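Local coordinates for tRNA (guanine(26)-N(2))-dimethyltransferase (Pyrococcus horikoshii, PDB 2DUL), which probably uses S-adenosyl-L-methionine to place two methyl groups on N2 of guanine 26 in transfer RNA, at residues Arg128-His133 against Ala154-Ile159; Glu145-Ala150 against Gly202-Tyr207; Arg198-Val203 against Phe227-Lys232; Tyr211-Asp216 against Leu233-Arg238. All coordinates share one frame; numbering follows the deposited sequence.

Contact 1: residues Arg128-His133 against Ala154-Ile159; sequences RHRYFH and AKRRGI
A beta-alpha-beta crossover of the methyltransferase sheet, running through helix 144-153, begins and ends here: F132 pairs in parallel with A154, and the strands entered at H133 and G158 lie side by side. F132 O accepts from K155 N (2.9 Å) and H133 O from I159 N (2.9 Å). R130 adds a side-chain bond: bent at chi2 (-62°), it sets NH2 2.9 Å from A154 O, an oxygen lying 17° out of the guanidinium plane. A154 O also receives the CA-H of R130. R156 CG sits over one guanidinium face, 3.7 Å above it and toward the rim. The two arginine planes stand 79° apart, and their NH1 atoms come within 3.9 Å; water 1 accepts from R130 NE and, weakly, from R156 NH1, while R156 NE forms a salt bridge with D235. With a leucine at R130, A154 O would probably lose its guanidinium donor and the stem of R156 the flat surface it lies against. K155 folds back along the loop so that NZ donates to R130 O (3.2 Å) and to water 2, which in turn binds Y131 O. Beyond the pair, F132 packs on I50 and L52 of strand 50-53 and meets W75 edge-to-face; on the other flank G158 bonds with L233 of strand 226-235, and I159 touches I218.

Contact 2: residues Glu145-Ala150 against Gly202-Tyr207; sequences EFLDTA and GVIARY
L147 carries the apolar part of this helix pair. Its CG lies anti to the backbone N (chi1 179°), sending the two methyl branches across to the facing helix. CD2 comes over one face of the Y207 ring, 3.9 Å from Y207 CG, and also reaches V203 CG1 at 4.3 Å; CD1 meets I204 CG1 at 4.2 Å, where the two side chains cross at about a right angle. At the edge of the same ring the contact is with D148, without a polar bond. D148 CB approaches the Y207 edge in plane, and D148 OD1 is 3.8 Å from Y207 CD2, its carboxylate turned 65° from the ring. That carboxylate is held by other groups: OD1 takes the K210 salt bridge and the Y211 hydroxyl, OD2 the R152 guanidinium. A serine at Y207 would probably leave L147 CD2 without the ring it rests on and open a gap beside D148. The helix axes approach to 10.3 Å at a crossing angle of -45°. Behind them, L147 and A150 press on L160 and I204 presses on V162, both from strand 158-164, so helices 144-153 and 192-209 form neighbouring parts of one helical layer over the sheet, as in the alpha/beta/alpha sandwich of class I methyltransferases.

Contact 3: residues Arg198-Val203 against Phe227-Lys232; sequences RILVGV and FRAFVK
F227 meets the helix with its CB, 4.0 Å from L200 CD1, the branch that comes down from helix 192-209. The same methyl lies 4.0 Å from F227 O, so L200 CD1 rests on the backbone of F227 as well as on the stem of its side chain, and the two side chains cross obliquely. The F227 ring is carried off to another neighbourhood: CG stands beside the backbone N (chi1 -55°), and the ring goes on to an edge-to-face contact with Y222. R228 turns to the opposite side of the strand. There its guanidinium takes F230 CZ over one face, 3.2 Å above the plane and near the rim; its NH1 forms a salt bridge with D136, and its NH2 lies close to that of R61, a residue predicted to bind S-adenosyl-L-methionine. A229 is where the two backbones are nearest, with 6.5 Å between the CA atoms of A229 and V201. Its single methyl fits under two helix residues, 4.1 Å from L200 CD1 and 4.2 Å from V201 CG2. The short helix and strand axes come within 8.5 Å. The layers belong to the class I methyltransferase fold: strand 226-235 is inserted antiparallel between strands 158-164 and 213-223, and helix 192-209 packs on one face of that sheet at -39° to the strand. V231 turns back to the helix side and meets I204 further along helix 192-209, besides L160.

Contact 4: residues Tyr211-Asp216 against Leu233-Arg238; sequences YDLGID and LKDGAR
G214 and K234 form an antiparallel hydrogen-bonded pair, G214 N to K234 O and K234 N to G214 O both spanning 2.8 Å, with non-hydrogen-bonded pairs L213-D235 and I215-L233 on its two sides. This is the open end of the beta hairpin of strands 213-223 and 226-235, which forms one edge of the sheet of the methyltransferase fold. Past the last pair, G236 N donates to D212 O at 2.9 Å. G236 occupies the N-cap position of helix 237-244, with backbone angles that call for glycine. On one face of the hairpin I215 CG2 touches L233 CD2 at 3.8 Å, and L213 CD1 stands 4.4 Å from L233 CD1; L213 CD2 bends over K234 O (3.5 Å). This face continues into the protein core, with I215 on V201 and A205 and L233 on L151. D235, beside L213, gives its carboxylate to R156 and R157. Beside the turn at G236, D212 CB and CG lie against A237. Across the sheet the K234 chain coils, every torsion from chi1 (-49°) to chi4 (-61°) turning the same way, until NZ comes over D216 in a salt bridge: NZ lies 2.8 Å from D216 OD2, 46° out of the carboxylate plane.

Contacts 2 and 3 share helix 192-209, with centres 9 Å apart, and I204 bridges them by touching A229 and V231 (I204 CD1 to A229 CB 4.1 Å). Contacts 3 and 4 follow one another along strand 226-235, joined where K232 N meets D216 O at 2.8 Å. Contact 1 abuts contact 4 through R156 NE and D235 OD1 (2.9 Å), and contact 2 reaches contact 4 through D148 OD1 and Y211 OH (2.7 Å). Contact 3 comes nearest the predicted S-adenosyl-L-methionine site, the R228 side chain about 3 Å from that of R61; the side chains of F132 and L147 stay about 10 and 11 Å from that of A121, while contact 4 lies away from it.

Contact 1: residues Arg128-His133 against Ala154-Ile159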
# COMPACT_ATOMS: atom_id res chain seq x y z
N ARG A 128 -16.08 -16.67 -2.75
CA ARG A 128 -15.04 -16.90 -3.76
C ARG A 128 -13.71 -17.28 -3.10
O ARG A 128 -12.76 -16.49 -3.08
CB ARG A 128 -14.85 -15.63 -4.60
CG ARG A 128 -16.08 -15.16 -5.38
CD ARG A 128 -16.35 -16.01 -6.62
NE ARG A 128 -17.13 -17.21 -6.32
CZ ARG A 128 -16.72 -18.45 -6.55
NH1 ARG A 128 -15.53 -18.67 -7.08
NH2 ARG A 128 -17.50 -19.47 -6.25
N HIS A 129 -13.65 -18.49 -2.57
CA HIS A 129 -12.47 -19.01 -1.88
C HIS A 129 -11.35 -19.33 -2.87
O HIS A 129 -11.59 -19.99 -3.88
CB HIS A 129 -12.87 -20.27 -1.10
CG HIS A 129 -11.78 -20.83 -0.26
ND1 HIS A 129 -11.21 -20.15 0.80
CD2 HIS A 129 -11.15 -22.03 -0.30
CE1 HIS A 129 -10.29 -20.90 1.36
NE2 HIS A 129 -10.23 -22.05 0.72
N ARG A 130 -10.14 -18.85 -2.58
CA ARG A 130 -8.98 -19.10 -3.44
C ARG A 130 -9.37 -18.91 -4.90
O ARG A 130 -9.19 -19.80 -5.73
CB ARG A 130 -8.47 -20.53 -3.23
CG ARG A 130 -8.05 -20.83 -1.80
CD ARG A 130 -6.90 -19.93 -1.38
NE ARG A 130 -6.61 -20.05 0.05
CZ ARG A 130 -5.97 -19.14 0.76
NH1 ARG A 130 -5.75 -19.33 2.05
NH2 ARG A 130 -5.54 -18.02 0.16
N TYR A 131 -9.88 -17.72 -5.22
CA TYR A 131 -10.36 -17.43 -6.56
C TYR A 131 -9.69 -16.29 -7.32
O TYR A 131 -9.47 -16.40 -8.52
CB TYR A 131 -11.87 -17.17 -6.47
CG TYR A 131 -12.57 -16.98 -7.80
CD1 TYR A 131 -12.91 -15.71 -8.26
CD2 TYR A 131 -12.91 -18.09 -8.58
CE1 TYR A 131 -13.57 -15.55 -9.48
CE2 TYR A 131 -13.57 -17.94 -9.79
CZ TYR A 131 -13.90 -16.66 -10.24
OH TYR A 131 -14.55 -16.51 -11.44
N PHE A 132 -9.37 -15.21 -6.63
CA PHE A 132 -8.77 -14.05 -7.29
C PHE A 132 -7.25 -14.01 -7.37
O PHE A 132 -6.56 -14.35 -6.41
CB PHE A 132 -9.26 -12.75 -6.63
CG PHE A 132 -10.75 -12.58 -6.65
CD1 PHE A 132 -11.52 -12.93 -5.55
CD2 PHE A 132 -11.38 -12.10 -7.79
CE1 PHE A 132 -12.91 -12.81 -5.58
CE2 PHE A 132 -12.77 -11.97 -7.83
CZ PHE A 132 -13.53 -12.33 -6.73
N HIS A 133 -6.75 -13.56 -8.51
CA HIS A 133 -5.31 -13.41 -8.72
C HIS A 133 -4.89 -12.10 -8.05
O HIS A 133 -3.73 -11.92 -7.70
CB HIS A 133 -4.99 -13.36 -10.22
CG HIS A 133 -5.25 -14.65 -10.94
ND1 HIS A 133 -4.53 -15.80 -10.68
CD2 HIS A 133 -6.16 -14.97 -11.88
CE1 HIS A 133 -5.00 -16.78 -11.44
NE2 HIS A 133 -5.99 -16.30 -12.18
N ALA A 154 -8.08 -14.70 -2.04
CA ALA A 154 -7.02 -14.59 -3.05
C ALA A 154 -6.43 -15.99 -3.23
O ALA A 154 -6.52 -16.81 -2.33
CB ALA A 154 -5.93 -13.63 -2.57
N LYS A 155 -5.84 -16.25 -4.40
CA LYS A 155 -5.18 -17.54 -4.66
C LYS A 155 -4.00 -17.62 -3.69
O LYS A 155 -3.58 -16.60 -3.15
CB LYS A 155 -4.63 -17.60 -6.09
CG LYS A 155 -5.66 -17.57 -7.21
CD LYS A 155 -6.38 -18.90 -7.34
CE LYS A 155 -7.23 -18.94 -8.60
NZ LYS A 155 -8.03 -20.19 -8.68
N ARG A 156 -3.45 -18.82 -3.48
CA ARG A 156 -2.33 -19.00 -2.56
C ARG A 156 -1.05 -18.32 -3.07
O ARG A 156 -0.08 -18.15 -2.32
CB ARG A 156 -2.09 -20.50 -2.31
CG ARG A 156 -3.28 -21.17 -1.60
CD ARG A 156 -3.00 -22.64 -1.28
NE ARG A 156 -1.89 -22.77 -0.33
CZ ARG A 156 -1.97 -22.52 0.97
NH1 ARG A 156 -3.12 -22.14 1.53
NH2 ARG A 156 -0.88 -22.62 1.72
N ARG A 157 -1.05 -17.92 -4.33
CA ARG A 157 0.09 -17.22 -4.91
C ARG A 157 -0.44 -15.92 -5.49
O ARG A 157 0.14 -15.34 -6.40
CB ARG A 157 0.76 -18.07 -5.99
CG ARG A 157 1.37 -19.37 -5.47
CD ARG A 157 1.94 -20.21 -6.61
NE ARG A 157 2.45 -21.51 -6.16
CZ ARG A 157 1.71 -22.45 -5.57
NH1 ARG A 157 2.27 -23.60 -5.20
NH2 ARG A 157 0.41 -22.26 -5.35
N GLY A 158 -1.57 -15.48 -4.94
CA GLY A 158 -2.20 -14.26 -5.41
C GLY A 158 -1.53 -12.99 -4.94
O GLY A 158 -0.53 -13.01 -4.22
N ILE A 159 -2.10 -11.86 -5.36
CA ILE A 159 -1.58 -10.56 -5.00
C ILE A 159 -2.63 -9.82 -4.20
O ILE A 159 -3.81 -9.85 -4.54
CB ILE A 159 -1.26 -9.72 -6.25
CG1 ILE A 159 -0.25 -10.47 -7.12
CG2 ILE A 159 -0.73 -8.36 -5.83
CD1 ILE A 159 -0.17 -9.94 -8.53
O HOH W 1 -6.15 -23.06 0.92
O HOH W 2 -9.86 -18.85 -10.11
O HOH W 3 -1.93 -16.26 -8.66
O HOH W 4 -1.48 -13.62 -8.85

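Contact 2: residues Glu145-Ala150 against Gly202-Tyr207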
# COMPACT_ATOMS: atom_id res chain seq x y z
N GLU A 145 -11.15 -5.27 9.10
CA GLU A 145 -12.33 -6.11 9.20
C GLU A 145 -12.49 -7.00 7.95
O GLU A 145 -13.31 -7.92 7.93
CB GLU A 145 -13.59 -5.26 9.39
CG GLU A 145 -13.97 -4.42 8.18
CD GLU A 145 -15.10 -3.44 8.47
OE1 GLU A 145 -16.16 -3.89 8.94
OE2 GLU A 145 -14.91 -2.23 8.22
N PHE A 146 -11.68 -6.74 6.92
CA PHE A 146 -11.76 -7.50 5.67
C PHE A 146 -10.50 -8.31 5.33
O PHE A 146 -10.52 -9.14 4.41
CB PHE A 146 -12.02 -6.55 4.48
CG PHE A 146 -13.25 -5.69 4.65
CD1 PHE A 146 -14.52 -6.25 4.57
CD2 PHE A 146 -13.12 -4.33 4.89
CE1 PHE A 146 -15.66 -5.45 4.72
CE2 PHE A 146 -14.25 -3.52 5.05
CZ PHE A 146 -15.52 -4.08 4.96
N LEU A 147 -9.41 -8.06 6.05
CA LEU A 147 -8.14 -8.71 5.76
C LEU A 147 -8.09 -10.24 5.82
O LEU A 147 -7.56 -10.88 4.91
CB LEU A 147 -7.04 -8.16 6.68
CG LEU A 147 -5.67 -8.81 6.48
CD1 LEU A 147 -5.14 -8.48 5.09
CD2 LEU A 147 -4.69 -8.30 7.55
N ASP A 148 -8.64 -10.82 6.89
CA ASP A 148 -8.59 -12.27 7.01
C ASP A 148 -9.32 -12.98 5.88
O ASP A 148 -8.82 -13.98 5.33
CB ASP A 148 -9.15 -12.73 8.36
CG ASP A 148 -8.84 -14.20 8.63
OD1 ASP A 148 -7.64 -14.54 8.70
OD2 ASP A 148 -9.78 -15.00 8.78
N THR A 149 -10.48 -12.48 5.50
CA THR A 149 -11.24 -13.09 4.42
C THR A 149 -10.54 -12.89 3.08
O THR A 149 -10.55 -13.79 2.23
CB THR A 149 -12.68 -12.54 4.36
OG1 THR A 149 -13.30 -12.69 5.65
CG2 THR A 149 -13.52 -13.31 3.33
N ALA A 150 -9.93 -11.73 2.88
CA ALA A 150 -9.23 -11.49 1.62
C ALA A 150 -8.09 -12.50 1.49
O ALA A 150 -7.78 -12.96 0.39
CB ALA A 150 -8.69 -10.07 1.57
N GLY A 202 3.42 -5.78 8.27
CA GLY A 202 3.57 -6.77 9.32
C GLY A 202 2.29 -7.48 9.73
O GLY A 202 2.31 -8.67 10.02
N VAL A 203 1.17 -6.76 9.75
CA VAL A 203 -0.09 -7.39 10.15
C VAL A 203 -0.60 -8.33 9.05
O VAL A 203 -1.19 -9.37 9.34
CB VAL A 203 -1.18 -6.33 10.50
CG1 VAL A 203 -1.74 -5.70 9.24
CG2 VAL A 203 -2.29 -6.99 11.34
N ILE A 204 -0.35 -7.97 7.80
CA ILE A 204 -0.76 -8.81 6.68
C ILE A 204 0.04 -10.11 6.77
O ILE A 204 -0.51 -11.20 6.62
CB ILE A 204 -0.45 -8.14 5.32
CG1 ILE A 204 -1.30 -6.87 5.15
CG2 ILE A 204 -0.76 -9.11 4.18
CD1 ILE A 204 -0.94 -6.05 3.93
N ALA A 205 1.34 -9.99 7.04
CA ALA A 205 2.21 -11.15 7.16
C ALA A 205 1.77 -12.06 8.31
O ALA A 205 1.74 -13.28 8.17
CB ALA A 205 3.66 -10.70 7.39
N ARG A 206 1.42 -11.46 9.44
CA ARG A 206 0.99 -12.24 10.60
C ARG A 206 -0.33 -12.95 10.36
O ARG A 206 -0.45 -14.13 10.70
CB ARG A 206 0.92 -11.35 11.85
CG ARG A 206 2.30 -11.01 12.43
CD ARG A 206 2.21 -10.16 13.69
NE ARG A 206 1.78 -8.81 13.37
CZ ARG A 206 1.17 -7.99 14.22
NH1 ARG A 206 0.92 -8.39 15.46
NH2 ARG A 206 0.81 -6.77 13.83
N TYR A 207 -1.31 -12.28 9.77
CA TYR A 207 -2.61 -12.92 9.50
C TYR A 207 -2.48 -14.03 8.45
O TYR A 207 -3.23 -15.01 8.48
CB TYR A 207 -3.65 -11.91 9.01
CG TYR A 207 -4.47 -11.26 10.10
CD1 TYR A 207 -3.87 -10.44 11.05
CD2 TYR A 207 -5.85 -11.48 10.19
CE1 TYR A 207 -4.63 -9.85 12.07
CE2 TYR A 207 -6.61 -10.90 11.20
CZ TYR A 207 -5.99 -10.09 12.14
OH TYR A 207 -6.73 -9.52 13.15

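Contact 3: residues Arg198-Val203 against Phe227-Lys232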
# COMPACT_ATOMS: atom_id res chain seq x y z
N ARG A 198 5.25 -0.14 7.84
CA ARG A 198 5.80 -1.44 8.21
C ARG A 198 4.86 -2.20 9.13
O ARG A 198 4.86 -3.43 9.15
CB ARG A 198 7.18 -1.28 8.86
CG ARG A 198 8.25 -0.92 7.85
CD ARG A 198 9.61 -0.68 8.48
NE ARG A 198 10.57 -0.29 7.44
CZ ARG A 198 11.16 -1.13 6.61
NH1 ARG A 198 12.00 -0.67 5.69
NH2 ARG A 198 10.94 -2.44 6.70
N ILE A 199 4.05 -1.48 9.91
CA ILE A 199 3.07 -2.12 10.78
C ILE A 199 2.00 -2.76 9.89
O ILE A 199 1.58 -3.89 10.13
CB ILE A 199 2.38 -1.10 11.75
CG1 ILE A 199 3.35 -0.73 12.88
CG2 ILE A 199 1.11 -1.72 12.35
CD1 ILE A 199 2.87 0.42 13.76
N LEU A 200 1.59 -2.05 8.84
CA LEU A 200 0.58 -2.57 7.92
C LEU A 200 1.09 -3.85 7.24
O LEU A 200 0.39 -4.85 7.17
CB LEU A 200 0.26 -1.54 6.84
CG LEU A 200 -1.16 -1.46 6.27
CD1 LEU A 200 -1.09 -0.80 4.89
CD2 LEU A 200 -1.79 -2.83 6.17
N VAL A 201 2.31 -3.80 6.72
CA VAL A 201 2.87 -4.98 6.06
C VAL A 201 2.96 -6.12 7.06
O VAL A 201 2.62 -7.26 6.76
CB VAL A 201 4.27 -4.70 5.48
CG1 VAL A 201 4.86 -5.98 4.89
CG2 VAL A 201 4.17 -3.61 4.40
N GLY A 202 3.42 -5.78 8.27
CA GLY A 202 3.57 -6.77 9.32
C GLY A 202 2.29 -7.48 9.73
O GLY A 202 2.31 -8.67 10.02
N VAL A 203 1.17 -6.76 9.75
CA VAL A 203 -0.09 -7.39 10.15
C VAL A 203 -0.60 -8.33 9.05
O VAL A 203 -1.19 -9.37 9.34
CB VAL A 203 -1.18 -6.33 10.50
CG1 VAL A 203 -1.74 -5.70 9.24
CG2 VAL A 203 -2.29 -6.99 11.34
N PHE A 227 -1.81 4.78 3.73
CA PHE A 227 -0.78 3.75 3.64
C PHE A 227 -1.20 2.71 2.62
O PHE A 227 -2.36 2.27 2.62
CB PHE A 227 -0.56 3.13 5.01
CG PHE A 227 -0.24 4.13 6.09
CD1 PHE A 227 -1.23 4.98 6.58
CD2 PHE A 227 1.05 4.25 6.58
CE1 PHE A 227 -0.93 5.94 7.56
CE2 PHE A 227 1.36 5.20 7.56
CZ PHE A 227 0.37 6.05 8.05
N ARG A 228 -0.26 2.31 1.77
CA ARG A 228 -0.51 1.35 0.70
C ARG A 228 0.46 0.18 0.75
O ARG A 228 1.67 0.37 0.91
CB ARG A 228 -0.36 2.05 -0.65
CG ARG A 228 -1.60 2.13 -1.52
CD ARG A 228 -2.13 0.76 -1.89
NE ARG A 228 -2.92 0.81 -3.13
CZ ARG A 228 -3.88 -0.05 -3.45
NH1 ARG A 228 -4.18 -1.04 -2.62
NH2 ARG A 228 -4.51 0.06 -4.60
N ALA A 229 -0.05 -1.03 0.57
CA ALA A 229 0.81 -2.21 0.57
C ALA A 229 0.38 -3.23 -0.47
O ALA A 229 -0.77 -3.69 -0.47
CB ALA A 229 0.81 -2.86 1.96
N PHE A 230 1.31 -3.57 -1.36
CA PHE A 230 1.06 -4.57 -2.39
C PHE A 230 1.95 -5.76 -2.04
O PHE A 230 3.17 -5.62 -1.98
CB PHE A 230 1.43 -4.06 -3.78
CG PHE A 230 0.56 -2.94 -4.28
CD1 PHE A 230 1.00 -1.62 -4.21
CD2 PHE A 230 -0.69 -3.21 -4.82
CE1 PHE A 230 0.19 -0.57 -4.67
CE2 PHE A 230 -1.51 -2.17 -5.28
CZ PHE A 230 -1.06 -0.85 -5.21
N VAL A 231 1.34 -6.91 -1.79
CA VAL A 231 2.12 -8.10 -1.45
C VAL A 231 1.79 -9.29 -2.32
O VAL A 231 0.68 -9.42 -2.84
CB VAL A 231 1.92 -8.50 0.04
CG1 VAL A 231 2.36 -7.36 0.94
CG2 VAL A 231 0.47 -8.86 0.30
N LYS A 232 2.79 -10.15 -2.49
CA LYS A 232 2.65 -11.36 -3.28
C LYS A 232 2.62 -12.52 -2.29
O LYS A 232 3.56 -12.71 -1.52
CB LYS A 232 3.86 -11.53 -4.21
CG LYS A 232 3.86 -12.84 -5.01
CD LYS A 232 2.76 -12.87 -6.06
CE LYS A 232 2.94 -14.07 -6.99
NZ LYS A 232 1.89 -14.14 -8.05

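Contact 4: residues Tyr211-Asp216 against Leu233-Arg238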
# COMPACT_ATOMS: atom_id res chain seq x y z
N TYR A 211 -2.45 -19.71 7.27
CA TYR A 211 -2.89 -20.42 6.07
C TYR A 211 -1.69 -21.06 5.40
O TYR A 211 -1.77 -21.52 4.26
CB TYR A 211 -3.56 -19.44 5.11
CG TYR A 211 -4.77 -18.77 5.71
CD1 TYR A 211 -5.88 -19.52 6.09
CD2 TYR A 211 -4.79 -17.39 5.94
CE1 TYR A 211 -7.00 -18.91 6.69
CE2 TYR A 211 -5.90 -16.77 6.54
CZ TYR A 211 -7.00 -17.54 6.91
OH TYR A 211 -8.09 -16.95 7.51
N ASP A 212 -0.58 -21.10 6.13
CA ASP A 212 0.68 -21.63 5.61
C ASP A 212 1.07 -20.84 4.36
O ASP A 212 1.44 -21.41 3.33
CB ASP A 212 0.58 -23.13 5.32
CG ASP A 212 0.47 -23.97 6.59
OD1 ASP A 212 0.87 -23.47 7.67
OD2 ASP A 212 -0.01 -25.12 6.52
N LEU A 213 0.96 -19.52 4.47
CA LEU A 213 1.30 -18.61 3.39
C LEU A 213 2.30 -17.59 3.90
O LEU A 213 2.23 -17.18 5.06
CB LEU A 213 0.06 -17.84 2.91
CG LEU A 213 -1.08 -18.61 2.25
CD1 LEU A 213 -2.25 -17.64 2.04
CD2 LEU A 213 -0.61 -19.22 0.92
N GLY A 214 3.23 -17.20 3.05
CA GLY A 214 4.19 -16.18 3.41
C GLY A 214 3.92 -15.02 2.47
O GLY A 214 2.97 -15.08 1.70
N ILE A 215 4.73 -13.97 2.54
CA ILE A 215 4.54 -12.85 1.64
C ILE A 215 5.87 -12.25 1.20
O ILE A 215 6.89 -12.38 1.89
CB ILE A 215 3.72 -11.68 2.27
CG1 ILE A 215 4.48 -11.07 3.45
CG2 ILE A 215 2.33 -12.16 2.68
CD1 ILE A 215 3.98 -9.70 3.89
N ASP A 216 5.83 -11.61 0.04
CA ASP A 216 6.96 -10.89 -0.51
C ASP A 216 6.34 -9.53 -0.79
O ASP A 216 5.26 -9.45 -1.38
CB ASP A 216 7.45 -11.48 -1.84
CG ASP A 216 8.49 -12.57 -1.64
OD1 ASP A 216 9.14 -12.59 -0.58
OD2 ASP A 216 8.66 -13.39 -2.57
N LEU A 233 1.53 -13.27 -2.29
CA LEU A 233 1.41 -14.40 -1.37
C LEU A 233 2.33 -15.54 -1.81
O LEU A 233 2.46 -15.82 -3.00
CB LEU A 233 -0.05 -14.86 -1.32
CG LEU A 233 -1.03 -13.79 -0.81
CD1 LEU A 233 -2.45 -14.32 -0.84
CD2 LEU A 233 -0.66 -13.38 0.60
N LYS A 234 2.97 -16.17 -0.83
CA LYS A 234 3.87 -17.29 -1.09
C LYS A 234 3.25 -18.55 -0.49
O LYS A 234 2.84 -18.56 0.67
CB LYS A 234 5.23 -17.01 -0.45
CG LYS A 234 5.79 -15.63 -0.78
CD LYS A 234 6.00 -15.44 -2.28
CE LYS A 234 7.08 -16.37 -2.82
NZ LYS A 234 8.40 -16.11 -2.18
N ASP A 235 3.18 -19.62 -1.28
CA ASP A 235 2.55 -20.86 -0.84
C ASP A 235 3.46 -21.86 -0.15
O ASP A 235 4.34 -22.45 -0.78
CB ASP A 235 1.87 -21.53 -2.04
CG ASP A 235 0.99 -22.70 -1.64
OD1 ASP A 235 0.96 -23.07 -0.44
OD2 ASP A 235 0.33 -23.26 -2.54
N GLY A 236 3.24 -22.06 1.15
CA GLY A 236 4.04 -23.02 1.90
C GLY A 236 4.29 -22.66 3.36
O GLY A 236 4.54 -21.51 3.69
N ALA A 237 4.22 -23.67 4.23
CA ALA A 237 4.44 -23.48 5.66
C ALA A 237 5.82 -22.87 5.90
O ALA A 237 5.97 -21.94 6.69
CB ALA A 237 4.31 -24.82 6.40
N ARG A 238 6.83 -23.41 5.22
CA ARG A 238 8.20 -22.94 5.36
C ARG A 238 8.28 -21.48 4.93
O ARG A 238 9.01 -20.69 5.52
CB ARG A 238 9.15 -23.76 4.47
CG ARG A 238 8.96 -25.28 4.51
CD ARG A 238 7.58 -25.74 4.00
NE ARG A 238 7.06 -24.92 2.91
CZ ARG A 238 7.68 -24.72 1.75
NH1 ARG A 238 7.11 -23.96 0.83
NH2 ARG A 238 8.85 -25.30 1.50